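Local structure of regulatory protein SdiA (Escherichia coli, 4LFU) at residues 28-33 / 40-45; 65-70 / 111-116; 45-50 / 81-86; 95-100 / 105-110. The protein acts as a LuxR-type transcription factor that responds to acyl-homoserine lactone autoinducers and activates genes including the ftsQAZ cell-division cluster. One frame throughout, in Å; residues are numbered along the deposited sequence.

All four contacts lie in the autoinducer-binding domain, a helix-sheet-helix sandwich around a five-stranded antiparallel sheet. Interaction 1 packs helix 23-36 on strand 41-47, and interaction 3 follows the same strand onward to the loop 81-86; they share Cys-45, with centres about 18 Å apart. Interactions 2 and 4, centres about 12 Å apart, both use helix 104-112, with 95-100 / 105-110 falling in the sequence between 65-70 and 111-116. Interaction 3 reaches interaction 4 through Pro-81 and Val-82, and interaction 1 reaches interaction 2 where Tyr-41 meets Trp-67. Interactions 2 and 4 lie across the sheet from helix 23-36, and interaction 3 joins that layer to the strand.

Interaction 1: residues 28-33 / 40-45; sequences HEIELQ and DYYSLC
Helix 28-33 passes over strand 41-45 with their axes 8.2 Å apart at closest and their N-to-C directions 140° apart, and the backbones approach most nearly at Glu-31 and Tyr-42, whose CA atoms are 6.6 Å apart. The phenol ring of Tyr-42 lies against the helix here. Over one of its faces sits the CG2 methyl of Ile-30, 4.0 Å from the centroid of the Tyr-42 ring and 29° off the normal, a CH-pi contact. The methyl is displaced toward the CG-CD2 side, with Ile-30 CG2 to Tyr-42 CD2 at 3.6 Å. The two side chains cross at about a right angle. In Tyr-42, a chi1 of 75° puts CG between the backbone N and the carbonyl carbon and brings the ring up to the helix. On the same side of the ring, Glu-31 brings its backbone N over the face and its CB to 3.7 Å from Tyr-42 CE1; the rest of the Glu-31 chain runs on extended past the ring, toward Asn-62.

This is the helix-on-sheet layer of the LuxR autoinducer-binding sandwich, where alternate strand residues, Tyr-42 and Leu-44, point at the helix while Tyr-41 and Ser-43 point away from it. The other branch of Ile-30 serves Leu-44, with Ile-30 CD1 at 4.3 Å from Leu-44 CG. Helix 147-167 packs beside them, Ser-161 on Ile-30 and Leu-162 and Leu-165 on Leu-44. Where the strand begins, Asp-40 and Tyr-41 both face Ser-136 in a classic beta bulge. Within the helix, Gln-33 NE2 donates to Glu-29 OE2 at 2.9 Å, and that buried carboxylate also pairs with Arg-16.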
# COMPACT_ATOMS: atom_id res chain seq x y z
N HIS A 28 -3.73 4.88 24.22
CA HIS A 28 -4.83 5.09 25.16
C HIS A 28 -6.18 5.24 24.45
O HIS A 28 -7.19 4.70 24.92
CB HIS A 28 -4.55 6.29 26.08
CG HIS A 28 -5.64 6.54 27.07
ND1 HIS A 28 -6.58 7.54 26.90
CD2 HIS A 28 -5.98 5.88 28.21
CE1 HIS A 28 -7.44 7.50 27.91
NE2 HIS A 28 -7.10 6.51 28.71
N GLU A 29 -6.19 5.97 23.34
CA GLU A 29 -7.40 6.15 22.53
C GLU A 29 -7.88 4.85 21.90
O GLU A 29 -9.09 4.62 21.82
CB GLU A 29 -7.19 7.24 21.46
CG GLU A 29 -8.45 7.66 20.67
CD GLU A 29 -9.60 8.14 21.57
OE1 GLU A 29 -9.33 8.89 22.54
OE2 GLU A 29 -10.77 7.77 21.31
N ILE A 30 -6.95 4.01 21.44
CA ILE A 30 -7.32 2.69 20.89
C ILE A 30 -7.92 1.81 21.97
O ILE A 30 -8.94 1.16 21.73
CB ILE A 30 -6.14 1.95 20.23
CG1 ILE A 30 -5.74 2.63 18.92
CG2 ILE A 30 -6.48 0.46 20.03
CD1 ILE A 30 -4.32 2.28 18.47
N GLU A 31 -7.31 1.82 23.16
CA GLU A 31 -7.86 1.11 24.33
C GLU A 31 -9.29 1.55 24.68
O GLU A 31 -10.18 0.72 24.83
CB GLU A 31 -6.94 1.22 25.55
CG GLU A 31 -7.45 0.39 26.73
CD GLU A 31 -6.50 0.39 27.92
OE1 GLU A 31 -6.15 -0.73 28.38
OE2 GLU A 31 -6.11 1.49 28.39
N LEU A 32 -9.49 2.86 24.77
CA LEU A 32 -10.83 3.44 24.99
C LEU A 32 -11.86 3.04 23.93
O LEU A 32 -13.00 2.71 24.27
CB LEU A 32 -10.74 4.96 25.11
CG LEU A 32 -11.79 5.74 25.91
CD1 LEU A 32 -12.68 6.62 25.01
CD2 LEU A 32 -12.64 4.84 26.88
N GLN A 33 -11.46 3.08 22.66
CA GLN A 33 -12.31 2.68 21.52
C GLN A 33 -12.66 1.19 21.54
O GLN A 33 -13.78 0.82 21.25
CB GLN A 33 -11.64 3.04 20.18
CG GLN A 33 -11.60 4.51 19.85
CD GLN A 33 -12.97 5.14 19.85
OE1 GLN A 33 -13.93 4.56 19.33
NE2 GLN A 33 -13.08 6.33 20.45
N ASP A 40 -12.19 -6.35 25.37
CA ASP A 40 -11.33 -6.35 26.55
C ASP A 40 -9.92 -5.95 26.18
O ASP A 40 -9.26 -5.21 26.91
CB ASP A 40 -11.31 -7.75 27.19
CG ASP A 40 -12.66 -8.14 27.73
OD1 ASP A 40 -13.34 -7.29 28.34
OD2 ASP A 40 -13.06 -9.30 27.55
N TYR A 41 -9.46 -6.43 25.03
CA TYR A 41 -8.09 -6.21 24.66
C TYR A 41 -7.94 -5.71 23.23
O TYR A 41 -8.80 -5.91 22.40
CB TYR A 41 -7.29 -7.50 24.83
CG TYR A 41 -7.32 -8.11 26.22
CD1 TYR A 41 -6.55 -7.58 27.24
CD2 TYR A 41 -8.08 -9.24 26.49
CE1 TYR A 41 -6.54 -8.16 28.52
CE2 TYR A 41 -8.10 -9.82 27.77
CZ TYR A 41 -7.32 -9.28 28.77
OH TYR A 41 -7.32 -9.85 30.00
N TYR A 42 -6.81 -5.06 22.96
CA TYR A 42 -6.38 -4.72 21.61
C TYR A 42 -4.92 -5.12 21.50
O TYR A 42 -4.23 -5.29 22.51
CB TYR A 42 -6.53 -3.21 21.36
CG TYR A 42 -5.45 -2.39 22.05
CD1 TYR A 42 -5.61 -1.99 23.38
CD2 TYR A 42 -4.27 -2.01 21.38
CE1 TYR A 42 -4.64 -1.28 24.03
CE2 TYR A 42 -3.28 -1.27 22.02
CZ TYR A 42 -3.49 -0.91 23.35
OH TYR A 42 -2.56 -0.18 24.06
N SER A 43 -4.47 -5.29 20.26
CA SER A 43 -3.06 -5.37 19.95
C SER A 43 -2.82 -4.66 18.62
O SER A 43 -3.60 -4.78 17.69
CB SER A 43 -2.57 -6.82 19.92
OG SER A 43 -3.13 -7.55 18.84
N LEU A 44 -1.74 -3.90 18.53
CA LEU A 44 -1.38 -3.24 17.29
C LEU A 44 -0.04 -3.84 16.89
O LEU A 44 0.94 -3.66 17.62
CB LEU A 44 -1.30 -1.73 17.52
CG LEU A 44 -1.85 -0.71 16.50
CD1 LEU A 44 -0.88 0.54 16.40
CD2 LEU A 44 -2.16 -1.27 15.10
N CYS A 45 -0.02 -4.60 15.78
CA CYS A 45 1.18 -5.29 15.24
C CYS A 45 1.51 -4.81 13.84
O CYS A 45 0.62 -4.67 13.01
CB CYS A 45 0.98 -6.81 15.12
SG CYS A 45 0.54 -7.62 16.65

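Interaction 2: residues 65-70 / 111-116; sequences EAWVSY and RAHGLR
An aromatic cluster of Trp-67, Tyr-70 and His-113 joins helix 65-73 to the C-terminal end of helix 104-112, just where that helix finishes in a Schellman motif with Gly-114 at positive phi. Trp-67 and His-113 make the main contact. His-113 CB lies over one face of the indole, 4.3 Å from the centroid of the Trp-67 six-membered ring and 27° off its normal. With CG held anti to the carbonyl carbon (chi1 -70°), the imidazole is carried on from there toward the five-membered ring of Trp-67, to which it turns its edge in a T-shaped pair with planes at 66°. Between the two rings, His-113 CD2 comes to 4.0 Å from Trp-67 NE1. The imidazole is kept from turning by its ND1, which is hydrogen-bonded to the carbonyl O of Ala-109 one helical turn back. Tyr-70 stands near it obliquely, its ring centroid 5.9 Å from that of His-113.

At the far end of the indole, Trp-67 CZ2 comes to 3.5 Å from the carbonyl O of His-113, and Leu-115 CG packs 4.0 Å from Trp-67 CZ3. The turn is also tied by Arg-116, whose NH1 bonds to Arg-111 O at 2.7 Å in the carbonyl plane, on a lone pair. The same NH1 also reaches Leu-115 O, at 3.2 Å and from above that carbonyl's plane.

The cluster sits near the surface, with a bound tetraethylene glycol close to His-113. Trp-67 also meets Tyr-41 of strand 41-47, Leu-115 rests on Tyr-63 and Ala-110, and Arg-116 leads into strand 117-124, its backbone bonded to Arg-137.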
# COMPACT_ATOMS: atom_id res chain seq x y z
N GLU A 65 1.14 -9.30 30.33
CA GLU A 65 2.52 -9.66 30.00
C GLU A 65 2.79 -11.17 29.92
O GLU A 65 3.60 -11.60 29.11
CB GLU A 65 3.52 -9.00 30.96
CG GLU A 65 4.91 -8.88 30.32
CD GLU A 65 5.98 -8.30 31.26
OE1 GLU A 65 5.62 -7.48 32.14
OE2 GLU A 65 7.17 -8.69 31.11
N ALA A 66 2.14 -11.97 30.75
CA ALA A 66 2.38 -13.43 30.73
C ALA A 66 1.92 -14.10 29.44
O ALA A 66 2.54 -15.08 28.98
CB ALA A 66 1.75 -14.10 31.94
N TRP A 67 0.83 -13.59 28.86
CA TRP A 67 0.28 -14.07 27.57
C TRP A 67 1.19 -13.75 26.39
O TRP A 67 1.41 -14.59 25.52
CB TRP A 67 -1.09 -13.44 27.30
CG TRP A 67 -2.17 -13.75 28.30
CD1 TRP A 67 -2.01 -14.23 29.58
CD2 TRP A 67 -3.58 -13.56 28.11
NE1 TRP A 67 -3.23 -14.36 30.19
CE2 TRP A 67 -4.21 -13.96 29.32
CE3 TRP A 67 -4.37 -13.11 27.04
CZ2 TRP A 67 -5.61 -13.90 29.48
CZ3 TRP A 67 -5.76 -13.07 27.20
CH2 TRP A 67 -6.37 -13.47 28.42
N VAL A 68 1.69 -12.52 26.36
CA VAL A 68 2.58 -12.05 25.31
C VAL A 68 3.87 -12.89 25.38
O VAL A 68 4.34 -13.44 24.38
CB VAL A 68 2.91 -10.52 25.51
CG1 VAL A 68 4.03 -10.06 24.58
CG2 VAL A 68 1.68 -9.67 25.30
N SER A 69 4.40 -12.97 26.58
CA SER A 69 5.61 -13.74 26.87
C SER A 69 5.46 -15.21 26.45
O SER A 69 6.39 -15.82 25.92
CB SER A 69 5.96 -13.58 28.35
OG SER A 69 7.13 -14.28 28.69
N TYR A 70 4.25 -15.74 26.64
CA TYR A 70 3.91 -17.14 26.26
C TYR A 70 3.78 -17.32 24.76
O TYR A 70 4.29 -18.29 24.20
CB TYR A 70 2.58 -17.57 26.95
CG TYR A 70 2.24 -19.04 26.86
CD1 TYR A 70 2.86 -19.98 27.70
CD2 TYR A 70 1.29 -19.48 25.97
CE1 TYR A 70 2.53 -21.34 27.64
CE2 TYR A 70 0.95 -20.85 25.87
CZ TYR A 70 1.57 -21.78 26.71
OH TYR A 70 1.23 -23.13 26.59
N ARG A 111 -8.08 -19.94 24.24
CA ARG A 111 -9.33 -20.35 24.89
C ARG A 111 -9.15 -20.83 26.34
O ARG A 111 -10.04 -20.60 27.17
CB ARG A 111 -10.01 -21.46 24.08
CG ARG A 111 -10.57 -21.01 22.75
CD ARG A 111 -11.37 -22.12 22.14
NE ARG A 111 -12.56 -22.43 22.94
CZ ARG A 111 -13.76 -21.87 22.77
NH1 ARG A 111 -13.98 -20.97 21.81
NH2 ARG A 111 -14.75 -22.22 23.57
N ALA A 112 -8.01 -21.46 26.63
CA ALA A 112 -7.69 -21.91 28.01
C ALA A 112 -7.43 -20.73 28.95
O ALA A 112 -7.59 -20.86 30.16
CB ALA A 112 -6.51 -22.87 28.02
N HIS A 113 -7.02 -19.59 28.41
CA HIS A 113 -6.76 -18.43 29.25
C HIS A 113 -7.95 -17.48 29.29
O HIS A 113 -7.92 -16.43 29.97
CB HIS A 113 -5.49 -17.71 28.79
CG HIS A 113 -4.24 -18.49 29.07
ND1 HIS A 113 -3.86 -19.58 28.32
CD2 HIS A 113 -3.33 -18.38 30.06
CE1 HIS A 113 -2.74 -20.08 28.81
NE2 HIS A 113 -2.40 -19.37 29.87
N GLY A 114 -9.01 -17.84 28.57
CA GLY A 114 -10.27 -17.12 28.68
C GLY A 114 -10.74 -16.34 27.47
O GLY A 114 -11.81 -15.75 27.53
N LEU A 115 -9.96 -16.30 26.39
CA LEU A 115 -10.39 -15.63 25.15
C LEU A 115 -11.47 -16.42 24.40
O LEU A 115 -11.35 -17.63 24.19
CB LEU A 115 -9.21 -15.37 24.20
CG LEU A 115 -8.28 -14.16 24.31
CD1 LEU A 115 -7.38 -14.13 23.07
CD2 LEU A 115 -9.03 -12.83 24.47
N ARG A 116 -12.50 -15.70 23.95
CA ARG A 116 -13.62 -16.32 23.22
C ARG A 116 -13.86 -15.73 21.82
O ARG A 116 -14.24 -16.44 20.91
CB ARG A 116 -14.92 -16.27 24.07
CG ARG A 116 -14.90 -17.16 25.37
CD ARG A 116 -14.77 -18.66 25.07
NE ARG A 116 -14.71 -19.50 26.28
CZ ARG A 116 -13.59 -19.98 26.83
NH1 ARG A 116 -12.41 -19.72 26.30
NH2 ARG A 116 -13.66 -20.73 27.94

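Interaction 3: residues 45-50 / 81-86; sequences CVRHPV and PVLNPE
Arg-47 reaches across from the end of its strand to bond the backbone of Leu-83: NH1 donates to Leu-83 O at 2.8 Å with an N-H...O angle of 152°. The oxygen lies near the guanidinium plane, at its edge, but the donor stands 44° out of the plane of the carbonyl. A bend at chi3 (69°) turns the guanidinium so that the aliphatic part of the chain also lies against this oxygen, Arg-47 CD being 3.5 Å from Leu-83 O. NH1 packs closely on the side chain as well, 3.3 Å from Leu-83 CB. Two residues earlier on the strand, Cys-45 CB meets the methyl Leu-83 CD1 at 4.3 Å.

The pairing of Cys-45 and Arg-47 with one leucine follows from strand alternation: both point to the same face of the antiparallel sheet, against which the loop 81-86 packs in the autoinducer-binding domain. A tetraethylene glycol is bound beside Leu-83. In the next shell, Phe-132 of the neighbouring strand touches Arg-47, Leu-83 and Pro-85. The loop is shaped by Asp-80, whose OD2 accepts from Val-82 N, and by an Asx turn in which Asn-84 OD1 accepts from Glu-86 N at 3.2 Å.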
# COMPACT_ATOMS: atom_id res chain seq x y z
N CYS A 45 -0.02 -4.60 15.78
CA CYS A 45 1.18 -5.29 15.24
C CYS A 45 1.51 -4.81 13.84
O CYS A 45 0.62 -4.67 13.01
CB CYS A 45 0.98 -6.81 15.12
SG CYS A 45 0.54 -7.62 16.65
N VAL A 46 2.80 -4.63 13.59
CA VAL A 46 3.28 -4.08 12.33
C VAL A 46 4.35 -5.01 11.80
O VAL A 46 5.40 -5.15 12.44
CB VAL A 46 3.82 -2.61 12.52
CG1 VAL A 46 4.33 -2.03 11.22
CG2 VAL A 46 2.73 -1.70 13.11
N ARG A 47 4.07 -5.67 10.68
CA ARG A 47 5.05 -6.46 9.93
C ARG A 47 5.78 -5.52 8.96
O ARG A 47 5.20 -5.05 7.98
CB ARG A 47 4.42 -7.66 9.14
CG ARG A 47 3.17 -8.35 9.76
CD ARG A 47 2.78 -9.76 9.12
NE ARG A 47 3.80 -10.74 9.49
CZ ARG A 47 3.59 -12.01 9.85
NH1 ARG A 47 2.37 -12.53 9.89
NH2 ARG A 47 4.64 -12.77 10.16
N HIS A 48 7.04 -5.24 9.27
CA HIS A 48 7.87 -4.39 8.45
C HIS A 48 8.28 -5.07 7.14
O HIS A 48 8.41 -6.30 7.09
CB HIS A 48 9.10 -3.95 9.24
CG HIS A 48 8.79 -2.95 10.31
ND1 HIS A 48 7.94 -3.23 11.36
CD2 HIS A 48 9.22 -1.68 10.50
CE1 HIS A 48 7.86 -2.18 12.15
NE2 HIS A 48 8.63 -1.22 11.66
N PRO A 49 8.46 -4.29 6.06
CA PRO A 49 8.84 -4.87 4.78
C PRO A 49 10.27 -5.44 4.80
O PRO A 49 10.60 -6.29 3.99
CB PRO A 49 8.75 -3.68 3.83
CG PRO A 49 9.10 -2.53 4.67
CD PRO A 49 8.36 -2.82 5.97
N VAL A 50 11.11 -4.96 5.72
CA VAL A 50 12.54 -5.33 5.79
C VAL A 50 12.91 -5.57 7.26
O VAL A 50 12.28 -4.98 8.14
CB VAL A 50 13.48 -4.22 5.21
CG1 VAL A 50 13.28 -4.06 3.71
CG2 VAL A 50 13.25 -2.90 5.89
N PRO A 81 -2.87 -16.88 12.31
CA PRO A 81 -3.60 -16.64 11.06
C PRO A 81 -4.18 -15.22 10.98
O PRO A 81 -4.56 -14.75 9.90
CB PRO A 81 -4.73 -17.67 11.12
CG PRO A 81 -4.91 -17.96 12.59
CD PRO A 81 -3.66 -17.66 13.29
N VAL A 82 -4.22 -14.56 12.12
CA VAL A 82 -4.79 -13.23 12.27
C VAL A 82 -3.84 -12.16 11.66
O VAL A 82 -4.24 -11.01 11.46
CB VAL A 82 -5.13 -13.04 13.79
CG1 VAL A 82 -5.00 -11.63 14.27
CG2 VAL A 82 -6.51 -13.66 14.10
N LEU A 83 -2.61 -12.58 11.35
CA LEU A 83 -1.55 -11.71 10.83
C LEU A 83 -1.18 -12.06 9.38
O LEU A 83 -0.09 -11.75 8.90
CB LEU A 83 -0.32 -11.81 11.75
CG LEU A 83 -0.08 -10.85 12.92
CD1 LEU A 83 -1.29 -10.02 13.40
CD2 LEU A 83 0.57 -11.57 14.08
N ASN A 84 -2.10 -12.75 8.73
CA ASN A 84 -1.94 -13.18 7.38
C ASN A 84 -3.01 -12.47 6.55
O ASN A 84 -4.19 -12.78 6.66
CB ASN A 84 -2.06 -14.71 7.28
CG ASN A 84 -1.95 -15.23 5.85
OD1 ASN A 84 -1.63 -14.48 4.91
ND2 ASN A 84 -2.24 -16.51 5.68
N PRO A 85 -2.59 -11.49 5.73
CA PRO A 85 -3.48 -10.69 4.87
C PRO A 85 -4.33 -11.51 3.86
O PRO A 85 -5.42 -11.08 3.50
CB PRO A 85 -2.51 -9.74 4.16
CG PRO A 85 -1.19 -10.37 4.26
CD PRO A 85 -1.18 -11.07 5.58
N GLU A 86 -3.84 -12.67 3.43
CA GLU A 86 -4.59 -13.58 2.56
C GLU A 86 -5.92 -14.05 3.15
O GLU A 86 -6.81 -14.48 2.41
CB GLU A 86 -3.74 -14.78 2.16
CG GLU A 86 -2.67 -14.49 1.07
CD GLU A 86 -1.25 -14.93 1.49
OE1 GLU A 86 -0.81 -16.02 1.05
OE2 GLU A 86 -0.59 -14.19 2.27

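Interaction 4: residues 95-100 / 105-110; sequences WNDDLF and PLWEAA
The indole of Trp-107 has Asp-97 OD1 at its edge, near the ring plane, while Phe-100 approaches it obliquely; the Phe-100 ring in turn has Leu-106 CD1 at its own edge. The polar link is Trp-107 NE1 to Asp-97 OD1, 2.9 Å long with an N-H...O angle of 156°. The carboxylate and the indole are turned almost perpendicular, 88° apart, and the N-H meets OD1 from above the carboxylate plane. Trp-107 swings CG anti to its backbone N (chi1 177°), which carries the indole out from the helix so that NE1 reaches Asp-97.

Phe-100 packs on the root of Trp-107. Its CB is 3.7 Å from Trp-107 CB, and the rings beyond lie obliquely to each other with centroids 5.8 Å apart, the Trp-107 centroid being that of the five-membered ring. Phe-100 CE1 also packs 4.0 Å from Leu-106 CD1. Pro-81 packs on the Phe-100 ring, and Leu-106 touches Asp-80.

The loop that offers Asp-97 and Phe-100 is wound tightly around a short 3-10 turn. Asn-96 OD1 accepts from Leu-99 N at 2.9 Å, an Asx motif, and Phe-100 N bonds back to Asp-97 O. Trp-95, just before, ties its NE1 to Thr-120 OG1 on the sheet. A tetraethylene glycol, probably from the crystallisation liquor, lies beside Phe-100. The whole is a helix folded back on its preceding loop, on the side of the LuxR-type sheet that probably holds the autoinducer, as in relatives.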
# COMPACT_ATOMS: atom_id res chain seq x y z
N TRP A 95 -12.99 -13.11 13.71
CA TRP A 95 -12.42 -14.44 14.07
C TRP A 95 -13.48 -15.53 14.10
O TRP A 95 -14.61 -15.31 14.56
CB TRP A 95 -11.64 -14.44 15.40
CG TRP A 95 -10.56 -13.41 15.51
CD1 TRP A 95 -10.09 -12.57 14.51
CD2 TRP A 95 -9.78 -13.10 16.68
NE1 TRP A 95 -9.10 -11.76 15.01
CE2 TRP A 95 -8.89 -12.06 16.33
CE3 TRP A 95 -9.77 -13.59 17.99
CZ2 TRP A 95 -7.98 -11.52 17.24
CZ3 TRP A 95 -8.88 -13.04 18.91
CH2 TRP A 95 -7.99 -12.01 18.52
N ASN A 96 -13.12 -16.69 13.58
CA ASN A 96 -13.96 -17.88 13.63
C ASN A 96 -13.08 -19.08 13.89
O ASN A 96 -11.87 -18.97 13.79
CB ASN A 96 -14.79 -18.07 12.35
CG ASN A 96 -13.93 -18.21 11.10
OD1 ASN A 96 -13.13 -19.14 10.96
ND2 ASN A 96 -14.11 -17.28 10.18
N ASP A 97 -13.69 -20.22 14.21
CA ASP A 97 -12.92 -21.43 14.52
C ASP A 97 -12.13 -21.96 13.35
O ASP A 97 -10.99 -22.37 13.53
CB ASP A 97 -13.81 -22.51 15.12
CG ASP A 97 -14.24 -22.18 16.52
OD1 ASP A 97 -13.51 -21.43 17.19
OD2 ASP A 97 -15.30 -22.66 16.97
N ASP A 98 -12.70 -21.91 12.14
CA ASP A 98 -12.02 -22.42 10.92
C ASP A 98 -10.69 -21.74 10.67
O ASP A 98 -9.80 -22.36 10.13
CB ASP A 98 -12.91 -22.30 9.68
CG ASP A 98 -14.31 -22.85 9.91
OD1 ASP A 98 -15.09 -22.21 10.67
OD2 ASP A 98 -14.63 -23.92 9.34
N LEU A 99 -10.60 -20.47 11.06
CA LEU A 99 -9.40 -19.63 10.94
C LEU A 99 -8.17 -20.28 11.59
O LEU A 99 -7.03 -20.14 11.09
CB LEU A 99 -9.66 -18.28 11.60
CG LEU A 99 -9.33 -16.93 10.96
CD1 LEU A 99 -9.32 -15.83 12.00
CD2 LEU A 99 -8.01 -16.96 10.24
N PHE A 100 -8.41 -21.03 12.67
CA PHE A 100 -7.35 -21.57 13.50
C PHE A 100 -7.05 -23.05 13.34
O PHE A 100 -6.32 -23.61 14.15
CB PHE A 100 -7.63 -21.22 14.97
CG PHE A 100 -7.63 -19.73 15.25
CD1 PHE A 100 -6.45 -19.07 15.58
CD2 PHE A 100 -8.81 -18.99 15.14
CE1 PHE A 100 -6.45 -17.69 15.82
CE2 PHE A 100 -8.82 -17.63 15.37
CZ PHE A 100 -7.64 -16.97 15.72
N PRO A 105 -2.49 -25.09 18.44
CA PRO A 105 -1.85 -24.71 19.71
C PRO A 105 -2.20 -23.30 20.17
O PRO A 105 -2.37 -23.08 21.37
CB PRO A 105 -0.34 -24.82 19.40
CG PRO A 105 -0.27 -25.83 18.33
CD PRO A 105 -1.46 -25.51 17.46
N LEU A 106 -2.33 -22.36 19.24
CA LEU A 106 -2.65 -20.96 19.56
C LEU A 106 -4.09 -20.83 20.07
O LEU A 106 -4.35 -20.15 21.07
CB LEU A 106 -2.46 -20.06 18.32
CG LEU A 106 -2.16 -18.55 18.42
CD1 LEU A 106 -2.67 -17.83 17.16
CD2 LEU A 106 -2.66 -17.87 19.68
N TRP A 107 -5.01 -21.46 19.35
CA TRP A 107 -6.44 -21.46 19.66
C TRP A 107 -6.68 -22.11 21.04
O TRP A 107 -7.45 -21.58 21.83
CB TRP A 107 -7.18 -22.19 18.53
CG TRP A 107 -8.71 -22.39 18.63
CD1 TRP A 107 -9.70 -21.54 18.20
CD2 TRP A 107 -9.39 -23.56 19.15
NE1 TRP A 107 -10.94 -22.09 18.43
CE2 TRP A 107 -10.78 -23.31 19.02
CE3 TRP A 107 -8.95 -24.76 19.72
CZ2 TRP A 107 -11.76 -24.25 19.44
CZ3 TRP A 107 -9.92 -25.69 20.15
CH2 TRP A 107 -11.31 -25.42 20.00
N GLU A 108 -5.98 -23.22 21.32
CA GLU A 108 -6.10 -23.93 22.61
C GLU A 108 -5.55 -23.13 23.77
O GLU A 108 -6.21 -22.99 24.79
CB GLU A 108 -5.43 -25.31 22.58
CG GLU A 108 -6.18 -26.32 21.69
CD GLU A 108 -5.56 -27.70 21.68
OE1 GLU A 108 -4.77 -28.05 22.62
OE2 GLU A 108 -5.88 -28.46 20.73
N ALA A 109 -4.34 -22.60 23.62
CA ALA A 109 -3.77 -21.67 24.60
C ALA A 109 -4.68 -20.47 24.86
O ALA A 109 -4.93 -20.13 25.99
CB ALA A 109 -2.38 -21.21 24.17
N ALA A 110 -5.18 -19.83 23.80
CA ALA A 110 -6.04 -18.63 23.95
C ALA A 110 -7.36 -18.91 24.67
O ALA A 110 -7.74 -18.18 25.59
CB ALA A 110 -6.29 -17.95 22.59